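Local coordinates for protein arginyl-trna synthetase (Thermus thermophilus, PDB 1IQ0) that probably catalyses the ATP-dependent attachment of L-arginine to its cognate tRNA, releasing AMP and diphosphate, as a monomeric class I aminoacyl-tRNA synthetase, at residues 302-313 with 359-368; 27-36 with 503-511. All coordinates share one frame; numbering follows the deposited sequence.

Interaction 1: 302-313 with 359-368; sequences YAKDIAFQFWKM and HPQALVRAAL
Gln309 NE2, on a side chain that packs against Val364 and Leu368, bonds to Thr349 OG1 and more weakly to Met313 SD at 3.3 Å. Here two helices of the class I catalytic domain cross at -57°; helix 361-370 lies in the beta-alpha-beta crossover from strand 348-354 to strand 380-390. Gln309 suits the border between polar and apolar neighbours: CG runs anti to the backbone N (chi1 -178°) and meets Val364 CB broadside, while the bend at chi2 turns the amide aside. The middle of the interface is apolar. Ile306 CD1 touches both Leu363 CD1 and Ala367 CB, the latter 3.6 Å away; the axes of the two short segments come within 9.7 Å, and the small side chain of Ala367 suits the place where Ile306 lies against it. Phe310 slides past Leu368, its CE2 3.7 Å from Leu368 CD2, and Met313 SD rests on Leu368 CD1. At the other end Tyr302 lays CB and CD2 against Leu363 CD2, with CD2 3.5 Å from that methyl, and its OH reaches Pro360 CD. The rings of Tyr302 and His359 meet rim to rim, planes 69° apart. Shortening Tyr302 to an alanine would probably open a gap beside Leu363 CD2 and leave the His359 ring without its aromatic neighbour. Across His359, which is poorly ordered, Asp305 OD2 sits over one face, 3.1 Å from His359 CD2, without a hydrogen bond to NE2.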
loop_
_atom_site.group_PDB
_atom_site.type_symbol
_atom_site.label_atom_id
_atom_site.label_comp_id
_atom_site.label_asym_id
_atom_site.label_seq_id
_atom_site.Cartn_x
_atom_site.Cartn_y
_atom_site.Cartn_z
ATOM N N TYR A 302 -22.608 -6.156 9.820
ATOM C CA TYR A 302 -22.144 -4.977 10.541
ATOM C C TYR A 302 -21.716 -5.349 11.961
ATOM O O TYR A 302 -20.684 -4.894 12.438
ATOM C CB TYR A 302 -23.249 -3.917 10.578
ATOM C CG TYR A 302 -23.490 -3.240 9.240
ATOM C CD1 TYR A 302 -24.531 -2.322 9.073
ATOM C CD2 TYR A 302 -22.653 -3.494 8.148
ATOM C CE1 TYR A 302 -24.728 -1.671 7.853
ATOM C CE2 TYR A 302 -22.842 -2.851 6.929
ATOM C CZ TYR A 302 -23.877 -1.942 6.788
ATOM O OH TYR A 302 -24.041 -1.300 5.582
ATOM N N ALA A 303 -22.506 -6.182 12.631
ATOM C CA ALA A 303 -22.176 -6.604 13.984
ATOM C C ALA A 303 -20.873 -7.410 13.951
ATOM O O ALA A 303 -20.000 -7.229 14.801
ATOM C CB ALA A 303 -23.312 -7.450 14.570
ATOM N N LYS A 304 -20.738 -8.290 12.964
ATOM C CA LYS A 304 -19.530 -9.100 12.845
ATOM C C LYS A 304 -18.300 -8.249 12.524
ATOM O O LYS A 304 -17.206 -8.541 13.014
ATOM C CB LYS A 304 -19.711 -10.201 11.788
ATOM C CG LYS A 304 -20.763 -11.245 12.174
ATOM C CD LYS A 304 -20.656 -12.527 11.346
ATOM C CE LYS A 304 -19.311 -13.223 11.553
ATOM N NZ LYS A 304 -19.010 -13.550 12.993
ATOM N N ASP A 305 -18.468 -7.204 11.708
ATOM C CA ASP A 305 -17.337 -6.331 11.383
ATOM C C ASP A 305 -16.896 -5.604 12.648
ATOM O O ASP A 305 -15.702 -5.426 12.893
ATOM C CB ASP A 305 -17.707 -5.302 10.307
ATOM C CG ASP A 305 -17.869 -5.926 8.927
ATOM O OD1 ASP A 305 -17.249 -6.981 8.672
ATOM O OD2 ASP A 305 -18.603 -5.356 8.092
ATOM N N ILE A 306 -17.866 -5.184 13.456
ATOM C CA ILE A 306 -17.556 -4.498 14.704
ATOM C C ILE A 306 -16.778 -5.412 15.658
ATOM O O ILE A 306 -15.764 -5.006 16.222
ATOM C CB ILE A 306 -18.847 -4.000 15.401
ATOM C CG1 ILE A 306 -19.465 -2.872 14.576
ATOM C CG2 ILE A 306 -18.531 -3.491 16.815
ATOM C CD1 ILE A 306 -20.881 -2.501 15.009
ATOM N N ALA A 307 -17.251 -6.646 15.821
ATOM C CA ALA A 307 -16.602 -7.621 16.698
ATOM C C ALA A 307 -15.125 -7.793 16.339
ATOM O O ALA A 307 -14.249 -7.704 17.199
ATOM C CB ALA A 307 -17.317 -8.978 16.599
ATOM N N PHE A 308 -14.868 -8.041 15.058
ATOM C CA PHE A 308 -13.520 -8.239 14.541
ATOM C C PHE A 308 -12.662 -6.984 14.751
ATOM O O PHE A 308 -11.503 -7.077 15.147
ATOM C CB PHE A 308 -13.602 -8.609 13.053
ATOM C CG PHE A 308 -12.308 -9.119 12.467
ATOM C CD1 PHE A 308 -11.425 -9.871 13.233
ATOM C CD2 PHE A 308 -12.009 -8.901 11.121
ATOM C CE1 PHE A 308 -10.261 -10.403 12.664
ATOM C CE2 PHE A 308 -10.853 -9.429 10.547
ATOM C CZ PHE A 308 -9.980 -10.181 11.318
ATOM N N GLN A 309 -13.230 -5.814 14.481
ATOM C CA GLN A 309 -12.511 -4.556 14.680
ATOM C C GLN A 309 -12.112 -4.427 16.152
ATOM O O GLN A 309 -11.015 -3.979 16.465
ATOM C CB GLN A 309 -13.398 -3.367 14.303
ATOM C CG GLN A 309 -12.731 -2.000 14.436
ATOM C CD GLN A 309 -11.616 -1.791 13.420
ATOM O OE1 GLN A 309 -11.732 -2.204 12.267
ATOM N NE2 GLN A 309 -10.540 -1.133 13.842
ATOM N N PHE A 310 -13.016 -4.812 17.049
ATOM C CA PHE A 310 -12.746 -4.742 18.481
ATOM C C PHE A 310 -11.546 -5.603 18.873
ATOM O O PHE A 310 -10.724 -5.196 19.696
ATOM C CB PHE A 310 -13.985 -5.175 19.280
ATOM C CG PHE A 310 -15.015 -4.083 19.463
ATOM C CD1 PHE A 310 -16.116 -4.284 20.295
ATOM C CD2 PHE A 310 -14.886 -2.855 18.817
ATOM C CE1 PHE A 310 -17.072 -3.286 20.486
ATOM C CE2 PHE A 310 -15.841 -1.847 19.001
ATOM C CZ PHE A 310 -16.936 -2.064 19.839
ATOM N N TRP A 311 -11.445 -6.789 18.278
ATOM C CA TRP A 311 -10.337 -7.689 18.569
ATOM C C TRP A 311 -9.035 -7.097 18.043
ATOM O O TRP A 311 -8.015 -7.131 18.720
ATOM C CB TRP A 311 -10.567 -9.056 17.923
ATOM C CG TRP A 311 -9.351 -9.948 17.996
ATOM C CD1 TRP A 311 -8.937 -10.698 19.065
ATOM C CD2 TRP A 311 -8.357 -10.123 16.976
ATOM N NE1 TRP A 311 -7.742 -11.329 18.769
ATOM C CE2 TRP A 311 -7.368 -10.990 17.496
ATOM C CE3 TRP A 311 -8.205 -9.626 15.675
ATOM C CZ2 TRP A 311 -6.242 -11.371 16.759
ATOM C CZ3 TRP A 311 -7.086 -10.004 14.938
ATOM C CH2 TRP A 311 -6.120 -10.867 15.482
ATOM N N LYS A 312 -9.079 -6.555 16.831
ATOM C CA LYS A 312 -7.895 -5.955 16.217
ATOM C C LYS A 312 -7.276 -4.887 17.109
ATOM O O LYS A 312 -6.051 -4.775 17.192
ATOM C CB LYS A 312 -8.249 -5.323 14.867
ATOM C CG LYS A 312 -8.567 -6.313 13.749
ATOM C CD LYS A 312 -8.795 -5.571 12.431
ATOM C CE LYS A 312 -8.968 -6.522 11.250
ATOM N NZ LYS A 312 -9.270 -5.736 10.011
ATOM N N MET A 313 -8.125 -4.105 17.776
ATOM C CA MET A 313 -7.637 -3.040 18.643
ATOM C C MET A 313 -7.517 -3.431 20.120
ATOM O O MET A 313 -7.347 -2.571 20.978
ATOM C CB MET A 313 -8.513 -1.785 18.473
ATOM C CG MET A 313 -8.419 -1.190 17.050
ATOM S SD MET A 313 -9.516 0.203 16.712
ATOM C CE MET A 313 -8.366 1.354 15.819
ATOM N N HIS A 359 -18.113 -1.611 3.374
ATOM C CA HIS A 359 -19.038 -1.166 4.411
ATOM C C HIS A 359 -18.623 0.237 4.852
ATOM O O HIS A 359 -17.437 0.571 4.852
ATOM C CB HIS A 359 -18.995 -2.117 5.611
ATOM C CG HIS A 359 -19.256 -3.550 5.262
ATOM N ND1 HIS A 359 -18.418 -4.284 4.451
ATOM C CD2 HIS A 359 -20.254 -4.390 5.626
ATOM C CE1 HIS A 359 -18.888 -5.513 4.331
ATOM N NE2 HIS A 359 -20.001 -5.603 5.035
ATOM N N PRO A 360 -19.595 1.077 5.240
ATOM C CA PRO A 360 -19.314 2.449 5.679
ATOM C C PRO A 360 -18.446 2.546 6.937
ATOM O O PRO A 360 -18.755 1.937 7.963
ATOM C CB PRO A 360 -20.708 3.031 5.888
ATOM C CG PRO A 360 -21.498 1.840 6.336
ATOM C CD PRO A 360 -21.031 0.771 5.375
ATOM N N GLN A 361 -17.363 3.317 6.848
ATOM C CA GLN A 361 -16.455 3.507 7.977
ATOM C C GLN A 361 -17.234 4.035 9.171
ATOM O O GLN A 361 -16.843 3.838 10.324
ATOM C CB GLN A 361 -15.346 4.498 7.619
ATOM C CG GLN A 361 -14.360 3.990 6.582
ATOM C CD GLN A 361 -13.247 4.983 6.303
ATOM O OE1 GLN A 361 -12.530 5.401 7.213
ATOM N NE2 GLN A 361 -13.096 5.365 5.039
ATOM N N ALA A 362 -18.341 4.711 8.881
ATOM C CA ALA A 362 -19.196 5.273 9.914
ATOM C C ALA A 362 -19.600 4.207 10.934
ATOM O O ALA A 362 -19.723 4.496 12.126
ATOM C CB ALA A 362 -20.443 5.885 9.276
ATOM N N LEU A 363 -19.804 2.981 10.452
ATOM C CA LEU A 363 -20.199 1.856 11.302
ATOM C C LEU A 363 -19.227 1.576 12.446
ATOM O O LEU A 363 -19.586 1.718 13.615
ATOM C CB LEU A 363 -20.355 0.576 10.466
ATOM C CG LEU A 363 -20.573 -0.737 11.242
ATOM C CD1 LEU A 363 -21.981 -0.798 11.830
ATOM C CD2 LEU A 363 -20.344 -1.908 10.308
ATOM N N VAL A 364 -18.003 1.170 12.121
ATOM C CA VAL A 364 -17.034 0.861 13.171
ATOM C C VAL A 364 -16.646 2.109 13.938
ATOM O O VAL A 364 -16.409 2.059 15.148
ATOM C CB VAL A 364 -15.755 0.190 12.606
ATOM C CG1 VAL A 364 -16.134 -0.989 11.733
ATOM C CG2 VAL A 364 -14.929 1.195 11.845
ATOM N N ARG A 365 -16.591 3.231 13.228
ATOM C CA ARG A 365 -16.247 4.507 13.844
ATOM C C ARG A 365 -17.209 4.767 14.995
ATOM O O ARG A 365 -16.793 4.977 16.136
ATOM C CB ARG A 365 -16.363 5.643 12.823
ATOM C CG ARG A 365 -15.039 6.264 12.401
ATOM C CD ARG A 365 -14.170 5.288 11.617
ATOM N NE ARG A 365 -12.872 5.865 11.270
ATOM C CZ ARG A 365 -12.703 6.921 10.478
ATOM N NH1 ARG A 365 -13.751 7.528 9.939
ATOM N NH2 ARG A 365 -11.480 7.374 10.227
ATOM N N ALA A 366 -18.502 4.739 14.682
ATOM C CA ALA A 366 -19.543 4.979 15.674
ATOM C C ALA A 366 -19.528 3.915 16.758
ATOM O O ALA A 366 -19.732 4.222 17.934
ATOM C CB ALA A 366 -20.912 5.008 14.995
ATOM N N ALA A 367 -19.287 2.666 16.359
ATOM C CA ALA A 367 -19.255 1.565 17.309
ATOM C C ALA A 367 -18.112 1.760 18.299
ATOM O O ALA A 367 -18.286 1.577 19.510
ATOM C CB ALA A 367 -19.107 0.236 16.574
ATOM N N LEU A 368 -16.942 2.129 17.790
ATOM C CA LEU A 368 -15.802 2.357 18.666
ATOM C C LEU A 368 -16.085 3.520 19.628
ATOM O O LEU A 368 -15.732 3.452 20.800
ATOM C CB LEU A 368 -14.538 2.639 17.843
ATOM C CG LEU A 368 -13.856 1.425 17.206
ATOM C CD1 LEU A 368 -12.890 1.889 16.130
ATOM C CD2 LEU A 368 -13.125 0.617 18.276
#

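Interaction 2: 27-36 with 503-511; sequences RAPKDKPGDY and RALALDLLD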
loop_
_atom_site.group_PDB
_atom_site.type_symbol
_atom_site.label_atom_id
_atom_site.label_comp_id
_atom_site.label_asym_id
_atom_site.label_seq_id
_atom_site.Cartn_x
_atom_site.Cartn_y
_atom_site.Cartn_z
ATOM N N ARG A 27 8.691 22.062 -3.529
ATOM C CA ARG A 27 9.654 22.502 -4.529
ATOM C C ARG A 27 9.211 23.819 -5.149
ATOM O O ARG A 27 8.062 23.966 -5.565
ATOM C CB ARG A 27 9.811 21.434 -5.618
ATOM C CG ARG A 27 10.612 20.214 -5.167
ATOM C CD ARG A 27 12.066 20.593 -4.936
ATOM N NE ARG A 27 12.735 20.929 -6.188
ATOM C CZ ARG A 27 13.189 20.031 -7.062
ATOM N NH1 ARG A 27 13.051 18.736 -6.818
ATOM N NH2 ARG A 27 13.786 20.430 -8.181
ATOM N N ALA A 28 10.130 24.777 -5.203
ATOM C CA ALA A 28 9.841 26.089 -5.769
ATOM C C ALA A 28 9.727 26.024 -7.291
ATOM O O ALA A 28 10.261 25.111 -7.923
ATOM C CB ALA A 28 10.936 27.081 -5.369
ATOM N N PRO A 29 9.031 27.003 -7.896
ATOM C CA PRO A 29 8.831 27.081 -9.347
ATOM C C PRO A 29 10.081 26.739 -10.154
ATOM O O PRO A 29 11.208 26.892 -9.674
ATOM C CB PRO A 29 8.386 28.522 -9.548
ATOM C CG PRO A 29 7.569 28.768 -8.326
ATOM C CD PRO A 29 8.428 28.173 -7.229
ATOM N N LYS A 30 9.865 26.274 -11.381
ATOM C CA LYS A 30 10.953 25.894 -12.273
ATOM C C LYS A 30 11.889 27.060 -12.575
ATOM O O LYS A 30 11.540 27.974 -13.323
ATOM C CB LYS A 30 10.387 25.336 -13.581
ATOM C CG LYS A 30 9.536 24.089 -13.402
ATOM C CD LYS A 30 9.048 23.553 -14.738
ATOM C CE LYS A 30 8.192 22.312 -14.552
ATOM N NZ LYS A 30 7.000 22.587 -13.703
ATOM N N ASP A 31 13.079 27.013 -11.986
ATOM C CA ASP A 31 14.086 28.050 -12.175
ATOM C C ASP A 31 13.600 29.424 -11.725
ATOM O O ASP A 31 13.568 30.374 -12.507
ATOM C CB ASP A 31 14.520 28.099 -13.642
ATOM C CG ASP A 31 15.235 26.834 -14.079
ATOM O OD1 ASP A 31 16.258 26.484 -13.453
ATOM O OD2 ASP A 31 14.775 26.189 -15.045
ATOM N N LYS A 32 13.223 29.514 -10.455
ATOM C CA LYS A 32 12.746 30.759 -9.868
ATOM C C LYS A 32 13.535 31.044 -8.590
ATOM O O LYS A 32 14.491 30.332 -8.278
ATOM C CB LYS A 32 11.244 30.661 -9.568
ATOM C CG LYS A 32 10.348 31.204 -10.680
ATOM C CD LYS A 32 10.571 30.469 -11.992
ATOM C CE LYS A 32 9.707 31.035 -13.106
ATOM N NZ LYS A 32 9.918 30.299 -14.385
ATOM N N PRO A 33 13.157 32.092 -7.839
ATOM C CA PRO A 33 13.877 32.416 -6.605
ATOM C C PRO A 33 13.929 31.311 -5.550
ATOM O O PRO A 33 13.137 31.316 -4.609
ATOM C CB PRO A 33 13.139 33.652 -6.094
ATOM C CG PRO A 33 12.705 34.318 -7.350
ATOM C CD PRO A 33 12.188 33.157 -8.163
ATOM N N GLY A 34 14.853 30.365 -5.704
ATOM C CA GLY A 34 14.983 29.314 -4.711
ATOM C C GLY A 34 14.683 27.878 -5.097
ATOM O O GLY A 34 14.273 27.576 -6.216
ATOM N N ASP A 35 14.880 26.983 -4.134
ATOM C CA ASP A 35 14.653 25.565 -4.335
ATOM C C ASP A 35 13.369 25.105 -3.668
ATOM O O ASP A 35 12.646 24.258 -4.204
ATOM C CB ASP A 35 15.834 24.782 -3.772
ATOM C CG ASP A 35 17.158 25.245 -4.349
ATOM O OD1 ASP A 35 17.274 25.299 -5.590
ATOM O OD2 ASP A 35 18.082 25.553 -3.572
ATOM N N TYR A 36 13.095 25.667 -2.493
ATOM C CA TYR A 36 11.907 25.325 -1.722
ATOM C C TYR A 36 11.139 26.568 -1.299
ATOM O O TYR A 36 11.716 27.633 -1.092
ATOM C CB TYR A 36 12.292 24.530 -0.472
ATOM C CG TYR A 36 12.862 23.164 -0.765
ATOM C CD1 TYR A 36 14.203 22.878 -0.525
ATOM C CD2 TYR A 36 12.059 22.159 -1.294
ATOM C CE1 TYR A 36 14.732 21.616 -0.810
ATOM C CE2 TYR A 36 12.575 20.902 -1.581
ATOM C CZ TYR A 36 13.912 20.637 -1.336
ATOM O OH TYR A 36 14.416 19.391 -1.622
ATOM N N ARG A 503 23.750 19.508 -9.346
ATOM C CA ARG A 503 22.861 20.197 -8.417
ATOM C C ARG A 503 21.398 19.841 -8.642
ATOM O O ARG A 503 20.692 19.475 -7.707
ATOM C CB ARG A 503 23.048 21.713 -8.534
ATOM C CG ARG A 503 22.212 22.508 -7.536
ATOM C CD ARG A 503 22.325 24.010 -7.759
ATOM N NE ARG A 503 21.282 24.739 -7.039
ATOM C CZ ARG A 503 21.255 24.909 -5.723
ATOM N NH1 ARG A 503 22.224 24.407 -4.970
ATOM N NH2 ARG A 503 20.258 25.571 -5.156
ATOM N N ALA A 504 20.947 19.952 -9.888
ATOM C CA ALA A 504 19.564 19.644 -10.235
ATOM C C ALA A 504 19.194 18.207 -9.864
ATOM O O ALA A 504 18.122 17.962 -9.322
ATOM C CB ALA A 504 19.334 19.877 -11.734
ATOM N N LEU A 505 20.075 17.257 -10.158
ATOM C CA LEU A 505 19.802 15.861 -9.835
ATOM C C LEU A 505 19.804 15.626 -8.324
ATOM O O LEU A 505 18.941 14.934 -7.795
ATOM C CB LEU A 505 20.834 14.943 -10.491
ATOM C CG LEU A 505 20.698 13.450 -10.161
ATOM C CD1 LEU A 505 19.293 12.956 -10.527
ATOM C CD2 LEU A 505 21.746 12.667 -10.928
ATOM N N ALA A 506 20.786 16.197 -7.635
ATOM C CA ALA A 506 20.879 16.050 -6.190
ATOM C C ALA A 506 19.591 16.553 -5.529
ATOM O O ALA A 506 19.081 15.937 -4.593
ATOM C CB ALA A 506 22.078 16.830 -5.673
ATOM N N LEU A 507 19.063 17.669 -6.033
ATOM C CA LEU A 507 17.840 18.252 -5.495
ATOM C C LEU A 507 16.650 17.297 -5.623
ATOM O O LEU A 507 15.833 17.192 -4.701
ATOM C CB LEU A 507 17.545 19.575 -6.194
ATOM C CG LEU A 507 16.440 20.485 -5.654
ATOM C CD1 LEU A 507 16.596 20.715 -4.150
ATOM C CD2 LEU A 507 16.514 21.812 -6.415
ATOM N N ASP A 508 16.538 16.593 -6.749
ATOM C CA ASP A 508 15.431 15.647 -6.890
ATOM C C ASP A 508 15.593 14.528 -5.870
ATOM O O ASP A 508 14.610 13.982 -5.372
ATOM C CB ASP A 508 15.373 15.071 -8.299
ATOM C CG ASP A 508 14.902 16.091 -9.307
ATOM O OD1 ASP A 508 14.081 16.950 -8.923
ATOM O OD2 ASP A 508 15.344 16.032 -10.471
ATOM N N LEU A 509 16.842 14.201 -5.547
ATOM C CA LEU A 509 17.120 13.166 -4.564
ATOM C C LEU A 509 16.686 13.591 -3.153
ATOM O O LEU A 509 16.363 12.744 -2.318
ATOM C CB LEU A 509 18.609 12.828 -4.571
ATOM C CG LEU A 509 19.050 11.893 -5.701
ATOM C CD1 LEU A 509 20.571 11.877 -5.808
ATOM C CD2 LEU A 509 18.510 10.494 -5.429
ATOM N N LEU A 510 16.672 14.896 -2.896
ATOM C CA LEU A 510 16.288 15.404 -1.584
ATOM C C LEU A 510 14.787 15.287 -1.325
ATOM O O LEU A 510 14.341 15.501 -0.201
ATOM C CB LEU A 510 16.705 16.871 -1.411
ATOM C CG LEU A 510 18.190 17.259 -1.457
ATOM C CD1 LEU A 510 18.352 18.635 -0.835
ATOM C CD2 LEU A 510 19.033 16.268 -0.699
ATOM N N ASP A 511 14.021 14.943 -2.355
ATOM C CA ASP A 511 12.574 14.809 -2.219
ATOM C C ASP A 511 12.105 13.392 -1.921
ATOM O O ASP A 511 10.917 13.166 -1.702
ATOM C CB ASP A 511 11.872 15.301 -3.485
ATOM C CG ASP A 511 12.089 16.768 -3.731
ATOM O OD1 ASP A 511 12.162 17.527 -2.744
ATOM O OD2 ASP A 511 12.170 17.172 -4.905
HETATM O O HOH W 1 16.098 19.546 -10.002
#
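Leu507 comes up against one face of the Arg27 guanidinium, its CG over the centre of the group and 3.6 Å from Arg27 CZ. The arginine is folded rather than extended: its first three torsions all lie near -70°, and this coil brings NH1 between two carboxylates. NH1 donates to Asp508 OD1 at 2.9 Å, almost straight (172°), and to Asp511 OD2 at 2.6 Å with more bend (150°), both acceptors lying in the guanidinium plane. Two bonds on one nitrogen fix the rotation of the group, and an arginine suits the place, since its flat cation can offer N-H groups in its plane to both acids and a face to the leucine. Asp508 turns its OD2 to Ser538, and a water donates to Ala504 O and accepts a weak bond from Arg27 NH2. Asp511 is shared too: Tyr36 OH donates to OD1 at 3.1 Å from above the carboxylate plane, and Arg3 forms a salt bridge with the same oxygen, so the buried acid is probably kept charged. Arg503 does the reverse of Arg27, stretching out straight from CG to NE until NH2 reaches Asp35 OD2, 2.7 Å away, in a separate salt bridge; Leu82 N also binds that oxygen. Leu507 fills the middle, CD1 3.6 Å from Tyr36 OH and CD2 against Asp35. Asp35 and Tyr36 form a classic beta bulge opposite Phe80, and the salt-bridge network joins this N-terminal-domain sheet to the helical anticodon-binding domain.

In the fold
The two interactions lie on opposite sides of the chain's centre, about 45 Å apart between centres and about 26 Å between nearest atoms, and do not touch. Along the chain, 27-36 comes first, then both segments of interaction 1, and 503-511 last, so interaction 2 spans the whole catalytic domain. They share no sheet: interaction 1 joins two helices packed by the central mixed sheet, within one domain, whereas interaction 2 ties the loop between strands 26-27 and 36-39 of the small antiparallel sheet to helix 500-509. Interaction 1 is thus internal to the catalytic domain; interaction 2 brings the N-terminal and anticodon-binding domains together although they are far apart in sequence.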